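Local coordinates for GPI-anchored protein LLG1 (PDB 6A5D) that probably acts as a membrane-anchored co-receptor that perceives RALF signalling peptides as part of a heterotypic receptor complex in Arabidopsis, at residues C42-F56 with G86-K98. Residues are numbered along the deposited sequence; the frame is centred on the assembly and turned at random.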
loop_
_atom_site.group_PDB
_atom_site.type_symbol
_atom_site.label_atom_id
_atom_site.label_comp_id
_atom_site.label_asym_id
_atom_site.label_seq_id
_atom_site.Cartn_x
_atom_site.Cartn_y
_atom_site.Cartn_z
ATOM N N CYS A 42 0.988 -1.503 12.220
ATOM C CA CYS A 42 2.244 -1.952 11.633
ATOM C C CYS A 42 3.376 -1.114 12.219
ATOM O O CYS A 42 3.703 -0.049 11.694
ATOM C CB CYS A 42 2.170 -1.831 10.111
ATOM S SG CYS A 42 3.664 -2.408 9.286
ATOM N N LYS A 43 3.970 -1.588 13.308
ATOM C CA LYS A 43 4.978 -0.816 14.020
ATOM C C LYS A 43 6.298 -1.563 13.963
ATOM O O LYS A 43 6.325 -2.796 14.042
ATOM C CB LYS A 43 4.554 -0.565 15.470
ATOM C CG LYS A 43 3.229 0.179 15.570
ATOM C CD LYS A 43 2.840 0.494 17.003
ATOM C CE LYS A 43 1.485 1.180 17.045
ATOM N NZ LYS A 43 1.480 2.552 16.467
ATOM N N GLY A 44 7.378 -0.806 13.788
ATOM C CA GLY A 44 8.724 -1.346 13.716
ATOM C C GLY A 44 9.528 -1.263 14.996
ATOM O O GLY A 44 9.037 -0.773 16.013
ATOM N N PRO A 45 10.782 -1.734 14.948
ATOM C CA PRO A 45 11.452 -2.168 13.717
ATOM C C PRO A 45 11.109 -3.603 13.283
ATOM O O PRO A 45 11.322 -3.951 12.123
ATOM C CB PRO A 45 12.932 -2.072 14.082
ATOM C CG PRO A 45 12.961 -2.290 15.547
ATOM C CD PRO A 45 11.697 -1.710 16.101
ATOM N N LYS A 46 10.563 -4.416 14.186
ATOM C CA LYS A 46 10.143 -5.779 13.842
ATOM C C LYS A 46 8.691 -5.765 13.362
ATOM O O LYS A 46 7.759 -6.164 14.062
ATOM C CB LYS A 46 10.369 -6.730 15.010
ATOM C CG LYS A 46 11.836 -7.005 15.278
ATOM C CD LYS A 46 12.012 -8.093 16.313
ATOM C CE LYS A 46 13.469 -8.445 16.469
ATOM N NZ LYS A 46 14.063 -8.694 15.131
ATOM N N TYR A 47 8.511 -5.262 12.148
ATOM C CA TYR A 47 7.185 -5.134 11.563
ATOM C C TYR A 47 6.523 -6.505 11.416
ATOM O O TYR A 47 7.129 -7.424 10.855
ATOM C CB TYR A 47 7.290 -4.487 10.186
ATOM C CG TYR A 47 7.972 -3.135 10.159
ATOM C CD1 TYR A 47 7.323 -1.997 10.598
ATOM C CD2 TYR A 47 9.249 -2.989 9.624
ATOM C CE1 TYR A 47 7.940 -0.757 10.545
ATOM C CE2 TYR A 47 9.865 -1.758 9.566
ATOM C CZ TYR A 47 9.204 -0.642 10.027
ATOM O OH TYR A 47 9.814 0.592 9.978
ATOM N N PRO A 48 5.322 -6.699 11.946
ATOM C CA PRO A 48 4.633 -8.001 11.792
ATOM C C PRO A 48 4.163 -8.196 10.358
ATOM O O PRO A 48 3.303 -7.449 9.879
ATOM C CB PRO A 48 3.430 -7.856 12.738
ATOM C CG PRO A 48 3.191 -6.362 12.800
ATOM C CD PRO A 48 4.545 -5.729 12.735
ATOM N N PRO A 49 4.666 -9.209 9.648
ATOM C CA PRO A 49 4.377 -9.300 8.196
ATOM C C PRO A 49 2.903 -9.438 7.842
ATOM O O PRO A 49 2.424 -8.754 6.927
ATOM C CB PRO A 49 5.232 -10.486 7.725
ATOM C CG PRO A 49 5.455 -11.294 8.979
ATOM C CD PRO A 49 5.534 -10.305 10.112
ATOM N N LYS A 50 2.181 -10.348 8.496
ATOM C CA LYS A 50 0.787 -10.568 8.130
ATOM C C LYS A 50 -0.079 -9.369 8.506
ATOM O O LYS A 50 -0.913 -8.917 7.705
ATOM C CB LYS A 50 0.260 -11.846 8.781
ATOM C CG LYS A 50 -1.188 -12.158 8.412
ATOM C CD LYS A 50 -1.597 -13.567 8.826
ATOM C CE LYS A 50 -0.682 -14.623 8.219
ATOM N NZ LYS A 50 -1.409 -15.893 7.917
ATOM N N GLU A 51 0.107 -8.826 9.709
ATOM C CA GLU A 51 -0.681 -7.663 10.113
ATOM C C GLU A 51 -0.361 -6.442 9.260
ATOM O O GLU A 51 -1.258 -5.678 8.899
ATOM C CB GLU A 51 -0.466 -7.348 11.601
ATOM C CG GLU A 51 -1.098 -8.331 12.573
ATOM C CD GLU A 51 -0.445 -9.696 12.549
ATOM O OE1 GLU A 51 -1.148 -10.693 12.789
ATOM O OE2 GLU A 51 0.758 -9.762 12.263
ATOM N N CYS A 52 0.905 -6.284 8.871
ATOM C CA CYS A 52 1.284 -5.156 8.032
ATOM C C CYS A 52 0.694 -5.290 6.642
ATOM O O CYS A 52 0.156 -4.319 6.100
ATOM C CB CYS A 52 2.807 -5.034 7.970
ATOM S SG CYS A 52 3.588 -4.428 9.509
ATOM N N CYS A 53 0.786 -6.481 6.041
ATOM C CA CYS A 53 0.178 -6.695 4.735
ATOM C C CYS A 53 -1.328 -6.481 4.786
ATOM O O CYS A 53 -1.893 -5.827 3.905
ATOM C CB CYS A 53 0.511 -8.094 4.223
ATOM S SG CYS A 53 -0.276 -8.437 2.657
ATOM N N GLY A 54 -1.994 -7.015 5.817
ATOM C CA GLY A 54 -3.437 -6.846 5.905
ATOM C C GLY A 54 -3.848 -5.391 6.014
ATOM O O GLY A 54 -4.818 -4.970 5.383
ATOM N N ALA A 55 -3.119 -4.608 6.808
ATOM C CA ALA A 55 -3.455 -3.194 6.967
ATOM C C ALA A 55 -3.231 -2.436 5.667
ATOM O O ALA A 55 -4.016 -1.546 5.306
ATOM C CB ALA A 55 -2.607 -2.596 8.088
ATOM N N PHE A 56 -2.150 -2.767 4.961
ATOM C CA PHE A 56 -1.876 -2.154 3.669
ATOM C C PHE A 56 -2.972 -2.471 2.655
ATOM O O PHE A 56 -3.430 -1.571 1.934
ATOM C CB PHE A 56 -0.511 -2.642 3.188
ATOM C CG PHE A 56 -0.222 -2.339 1.755
ATOM C CD1 PHE A 56 -0.079 -1.035 1.320
ATOM C CD2 PHE A 56 -0.088 -3.366 0.832
ATOM C CE1 PHE A 56 0.195 -0.755 0.000
ATOM C CE2 PHE A 56 0.197 -3.085 -0.492
ATOM C CZ PHE A 56 0.324 -1.769 -0.908
ATOM N N GLY A 86 4.671 6.913 7.625
ATOM C CA GLY A 86 4.847 5.789 8.524
ATOM C C GLY A 86 6.291 5.449 8.822
ATOM O O GLY A 86 6.572 4.571 9.648
ATOM N N LYS A 87 7.213 6.137 8.149
ATOM C CA LYS A 87 8.647 5.868 8.268
ATOM C C LYS A 87 8.974 4.416 7.932
ATOM O O LYS A 87 9.707 3.739 8.649
ATOM C CB LYS A 87 9.213 6.287 9.624
ATOM C CG LYS A 87 9.044 7.764 9.885
ATOM C CD LYS A 87 7.796 8.007 10.716
ATOM C CE LYS A 87 7.860 9.338 11.455
ATOM N NZ LYS A 87 7.114 9.263 12.746
ATOM N N TYR A 88 8.402 3.930 6.810
ATOM C CA TYR A 88 8.586 2.532 6.435
ATOM C C TYR A 88 9.646 2.403 5.353
ATOM O O TYR A 88 9.737 3.258 4.465
ATOM C CB TYR A 88 7.280 1.962 5.880
ATOM C CG TYR A 88 6.162 1.889 6.888
ATOM C CD1 TYR A 88 6.273 1.093 8.016
ATOM C CD2 TYR A 88 4.982 2.614 6.703
ATOM C CE1 TYR A 88 5.244 1.034 8.955
ATOM C CE2 TYR A 88 3.951 2.558 7.632
ATOM C CZ TYR A 88 4.091 1.766 8.749
ATOM O OH TYR A 88 3.079 1.687 9.674
ATOM N N PRO A 89 10.439 1.338 5.398
ATOM C CA PRO A 89 11.380 1.070 4.314
ATOM C C PRO A 89 10.642 0.895 3.001
ATOM O O PRO A 89 9.561 0.287 2.962
ATOM C CB PRO A 89 12.033 -0.255 4.740
ATOM C CG PRO A 89 11.866 -0.297 6.231
ATOM C CD PRO A 89 10.553 0.381 6.513
ATOM N N PRO A 90 11.191 1.403 1.900
ATOM C CA PRO A 90 10.544 1.198 0.599
ATOM C C PRO A 90 10.491 -0.286 0.271
ATOM O O PRO A 90 11.451 -1.023 0.491
ATOM C CB PRO A 90 11.451 1.957 -0.378
ATOM C CG PRO A 90 12.797 2.000 0.314
ATOM C CD PRO A 90 12.473 2.122 1.785
ATOM N N GLY A 91 9.346 -0.720 -0.249
ATOM C CA GLY A 91 9.123 -2.108 -0.571
ATOM C C GLY A 91 8.712 -2.997 0.590
ATOM O O GLY A 91 8.463 -4.191 0.369
ATOM N N LEU A 92 8.615 -2.488 1.747
ATOM C CA LEU A 92 8.250 -3.297 2.915
ATOM C C LEU A 92 6.946 -4.059 2.676
ATOM O O LEU A 92 6.896 -5.286 2.793
ATOM C CB LEU A 92 8.124 -2.415 4.158
ATOM C CG LEU A 92 7.677 -3.117 5.444
ATOM C CD1 LEU A 92 8.698 -4.161 5.867
ATOM C CD2 LEU A 92 7.445 -2.106 6.556
ATOM N N PHE A 93 5.871 -3.302 2.340
ATOM C CA PHE A 93 4.559 -3.927 2.202
ATOM C C PHE A 93 4.512 -4.861 1.010
ATOM O O PHE A 93 3.947 -5.957 1.098
ATOM C CB PHE A 93 3.471 -2.855 2.126
ATOM C CG PHE A 93 3.415 -2.027 3.354
ATOM C CD1 PHE A 93 2.820 -2.524 4.498
ATOM C CD2 PHE A 93 4.040 -0.801 3.411
ATOM C CE1 PHE A 93 2.809 -1.784 5.671
ATOM C CE2 PHE A 93 4.035 -0.050 4.576
ATOM C CZ PHE A 93 3.432 -0.545 5.716
ATOM N N ALA A 94 5.115 -4.458 -0.108
ATOM C CA ALA A 94 5.216 -5.357 -1.249
ATOM C C ALA A 94 5.904 -6.661 -0.858
ATOM O O ALA A 94 5.419 -7.756 -1.179
ATOM C CB ALA A 94 5.984 -4.663 -2.371
ATOM N N ASN A 95 7.020 -6.569 -0.130
ATOM C CA ASN A 95 7.750 -7.766 0.287
ATOM C C ASN A 95 6.916 -8.604 1.240
ATOM O O ASN A 95 6.789 -9.823 1.061
ATOM C CB ASN A 95 9.066 -7.373 0.964
ATOM C CG ASN A 95 10.091 -6.850 -0.015
ATOM O OD1 ASN A 95 9.984 -7.067 -1.216
ATOM N ND2 ASN A 95 11.110 -6.169 0.502
ATOM N N GLN A 96 6.340 -7.965 2.270
ATOM C CA GLN A 96 5.556 -8.712 3.255
ATOM C C GLN A 96 4.367 -9.414 2.615
ATOM O O GLN A 96 4.086 -10.579 2.924
ATOM C CB GLN A 96 5.039 -7.800 4.372
ATOM C CG GLN A 96 6.097 -7.111 5.202
ATOM C CD GLN A 96 5.516 -5.956 5.989
ATOM O OE1 GLN A 96 4.680 -5.190 5.469
ATOM N NE2 GLN A 96 5.938 -5.818 7.252
ATOM N N CYS A 97 3.637 -8.722 1.730
ATOM C CA CYS A 97 2.470 -9.342 1.120
ATOM C C CYS A 97 2.892 -10.482 0.200
ATOM O O CYS A 97 2.219 -11.519 0.137
ATOM C CB CYS A 97 1.645 -8.299 0.361
ATOM S SG CYS A 97 0.704 -7.173 1.394
ATOM N N LYS A 98 3.999 -10.309 -0.527
ATOM C CA LYS A 98 4.455 -11.378 -1.408
ATOM C C LYS A 98 4.906 -12.590 -0.606
ATOM O O LYS A 98 4.835 -13.717 -1.111
ATOM C CB LYS A 98 5.561 -10.878 -2.338
ATOM C CG LYS A 98 5.058 -9.991 -3.473
ATOM C CD LYS A 98 6.194 -9.258 -4.176
ATOM C CE LYS A 98 7.114 -10.159 -4.926
ATOM N NZ LYS A 98 8.141 -9.298 -5.595
HETATM O O HOH W 1 8.178 2.804 11.083
HETATM O O HOH W 2 7.970 -7.686 8.359
HETATM O O HOH W 3 2.344 -11.428 4.903
#
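Adjacent cysteines point to different partners: C53 is bonded across the contact to C97, helix to helix, while C52 closes a loop back to C42 of its own segment. The inter-helix bridge joins C53 SG to C97 SG at 2.0 Å with the S–S torsion opened to 111°. C53 sends its sulfur anti to its own backbone N (chi1 177°), across to C97. The C97 sulfur also lies at the edge of the F56 ring, over one face of which the CB of F93 makes a CH-pi contact. The F56 and F93 rings themselves lie with their planes almost aligned but displaced, centroids 5.4 Å apart, so little of one covers the other.

Helices 49-56 and 92-98 cross at -113°, their axes approaching to 8.5 Å, within a small, strand-free helical domain braced by four disulfides. I82 of helix 74-86 packs on both phenylalanines.

At the loop end, Y88 OH donates to C42 O at 2.7 Å, in the carbonyl plane and on a lone pair. CZ of F93 sits over the centre of one Y88 face and G86 O over the other, while the C42 sulfur approaches the Y88 and F93 rings obliquely. Y47 is covered differently: L92 CD2 stands 3.7 Å from the centroid of the Y47 ring, over its face, and G44 CA lies across the opposite face. Y47 CE1 meets the edge of the Y88 ring, and water 1 joins the Y47 hydroxyl to G86 O.

Q96 extends beyond CG to lay its amide against C52, with Q96 OE1 3.1 Å from C52 CB. Q96 NE2 donates to water 2, which in turn donates to Y47 O at 2.6 Å.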